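Alpha-hemoglobin-stabilizing protein (Homo sapiens, PDB 1Z8U) acts as a chaperone of erythroid cells, binding free alpha-hemoglobin and preventing its harmful aggregation and precipitation. Local coordinates at residues Gln68-Arg71 / Gln72-Thr76. The protein carries 1 engineered substitution. Residues are numbered along the deposited sequence; the frame is centred on the assembly and turned at random.
Sequences QELR and QELNT
L70 and L74, one turn apart on helix 60-86 of this three-helix bundle, meet through their side chains: the branch point CG of L70 lies 3.5 Å from the methyl CD1 of L74. With CG anti to the carbonyl carbon (chi1 -68°), L74 extends its side chain back over the preceding turn, and both leucines are buried; L70 also touches Y52 of helix 34-52, while L74 reaches M45 there and L15 and F18 of helix 5-23. Unbranched at CB, leucine suits a helix facing such a core.

The amides of Q72, E73, L74 and N75 each donate to the carbonyl four residues earlier. The straightest of these bonds runs from L74 N to L70 O (2.7 Å), with an N-H...O angle of 162°; a second, weak bond to the same oxygen comes from E73 N. N75 N reaches R71 O at 3.1 Å.

At the edges of the core, E69 touches I11 and E73 touches L15; glutamate probably suits both places because its methylenes can pack there while the carboxylate extends beyond. E69 OE2 and E73 OE1 stand 4.4 Å apart, like charges that probably repel mildly. R71 has a chain long enough to touch I49 and send its guanidinium toward E42, a long, weak ion pair. The amide of N75, beside M45, folds back over R71 O, yet ND2, 2.9 Å away, is too poorly angled to bond. A leucine here, without the amide, would probably set an apolar branch against R71 O. Threonine suits exposed T76 because its short hydroxyl can turn back to its own backbone: Q72 O takes a weak bond from T76 N and another from T76 OG1 at 3.0 Å.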
loop_
_atom_site.group_PDB
_atom_site.type_symbol
_atom_site.label_atom_id
_atom_site.label_comp_id
_atom_site.label_asym_id
_atom_site.label_seq_id
_atom_site.Cartn_x
_atom_site.Cartn_y
_atom_site.Cartn_z
ATOM N N GLN A 68 -18.267 -6.080 -11.059
ATOM C CA GLN A 68 -17.779 -6.161 -12.428
ATOM C C GLN A 68 -17.701 -4.798 -13.113
ATOM O O GLN A 68 -16.814 -4.571 -13.933
ATOM C CB GLN A 68 -18.677 -7.102 -13.228
ATOM C CG GLN A 68 -18.103 -7.560 -14.548
ATOM C CD GLN A 68 -18.724 -8.869 -14.996
ATOM O OE1 GLN A 68 -19.943 -8.972 -15.143
ATOM N NE2 GLN A 68 -17.886 -9.885 -15.206
ATOM N N GLU A 69 -18.622 -3.895 -12.783
ATOM C CA GLU A 69 -18.609 -2.570 -13.391
ATOM C C GLU A 69 -17.485 -1.766 -12.753
ATOM O O GLU A 69 -16.770 -1.026 -13.431
ATOM C CB GLU A 69 -19.944 -1.845 -13.178
ATOM C CG GLU A 69 -20.130 -0.635 -14.099
ATOM C CD GLU A 69 -21.139 0.377 -13.573
ATOM O OE1 GLU A 69 -22.259 -0.031 -13.198
ATOM O OE2 GLU A 69 -20.812 1.587 -13.539
ATOM N N LEU A 70 -17.336 -1.915 -11.439
ATOM C CA LEU A 70 -16.288 -1.214 -10.706
ATOM C C LEU A 70 -14.935 -1.530 -11.339
ATOM O O LEU A 70 -14.250 -0.631 -11.836
ATOM C CB LEU A 70 -16.290 -1.642 -9.233
ATOM C CG LEU A 70 -15.110 -1.181 -8.365
ATOM C CD1 LEU A 70 -15.076 0.344 -8.264
ATOM C CD2 LEU A 70 -15.234 -1.816 -6.992
ATOM N N ARG A 71 -14.559 -2.807 -11.323
ATOM C CA ARG A 71 -13.292 -3.224 -11.903
ATOM C C ARG A 71 -13.117 -2.673 -13.318
ATOM O O ARG A 71 -12.013 -2.271 -13.691
ATOM C CB ARG A 71 -13.177 -4.751 -11.907
ATOM C CG ARG A 71 -12.001 -5.264 -12.717
ATOM C CD ARG A 71 -11.685 -6.714 -12.406
ATOM N NE ARG A 71 -10.727 -6.830 -11.311
ATOM C CZ ARG A 71 -10.370 -7.977 -10.739
ATOM N NH1 ARG A 71 -10.897 -9.123 -11.157
ATOM N NH2 ARG A 71 -9.483 -7.977 -9.749
ATOM N N GLN A 72 -14.199 -2.651 -14.101
ATOM C CA GLN A 72 -14.145 -2.123 -15.466
ATOM C C GLN A 72 -13.701 -0.663 -15.421
ATOM O O GLN A 72 -12.904 -0.219 -16.249
ATOM C CB GLN A 72 -15.520 -2.176 -16.147
ATOM C CG GLN A 72 -15.540 -2.561 -17.617
ATOM C CD GLN A 72 -15.211 -1.373 -18.521
ATOM O OE1 GLN A 72 -14.307 -1.450 -19.358
ATOM N NE2 GLN A 72 -15.935 -0.269 -18.350
ATOM N N GLU A 73 -14.231 0.073 -14.447
ATOM C CA GLU A 73 -13.918 1.487 -14.280
ATOM C C GLU A 73 -12.551 1.736 -13.653
ATOM O O GLU A 73 -11.834 2.649 -14.067
ATOM C CB GLU A 73 -15.002 2.167 -13.443
ATOM C CG GLU A 73 -16.373 2.190 -14.109
ATOM C CD GLU A 73 -16.391 2.987 -15.406
ATOM O OE1 GLU A 73 -17.450 3.012 -16.070
ATOM O OE2 GLU A 73 -15.357 3.591 -15.763
ATOM N N LEU A 74 -12.193 0.932 -12.656
ATOM C CA LEU A 74 -10.902 1.082 -11.998
ATOM C C LEU A 74 -9.793 0.986 -13.040
ATOM O O LEU A 74 -8.791 1.699 -12.968
ATOM C CB LEU A 74 -10.727 0.001 -10.932
ATOM C CG LEU A 74 -11.661 0.157 -9.731
ATOM C CD1 LEU A 74 -11.625 -1.092 -8.878
ATOM C CD2 LEU A 74 -11.255 1.373 -8.927
ATOM N N ASN A 75 -9.993 0.108 -14.016
ATOM C CA ASN A 75 -9.031 -0.091 -15.091
ATOM C C ASN A 75 -8.946 1.146 -15.973
ATOM O O ASN A 75 -7.866 1.535 -16.408
ATOM C CB ASN A 75 -9.442 -1.287 -15.946
ATOM C CG ASN A 75 -9.519 -2.572 -15.152
ATOM O OD1 ASN A 75 -9.893 -3.619 -15.678
ATOM N ND2 ASN A 75 -9.165 -2.501 -13.876
ATOM N N THR A 76 -10.093 1.763 -16.229
ATOM C CA THR A 76 -10.153 2.954 -17.068
ATOM C C THR A 76 -9.328 4.106 -16.487
ATOM O O THR A 76 -8.832 4.958 -17.230
ATOM C CB THR A 76 -11.613 3.415 -17.270
ATOM O OG1 THR A 76 -12.395 2.311 -17.744
ATOM C CG2 THR A 76 -11.683 4.544 -18.293
#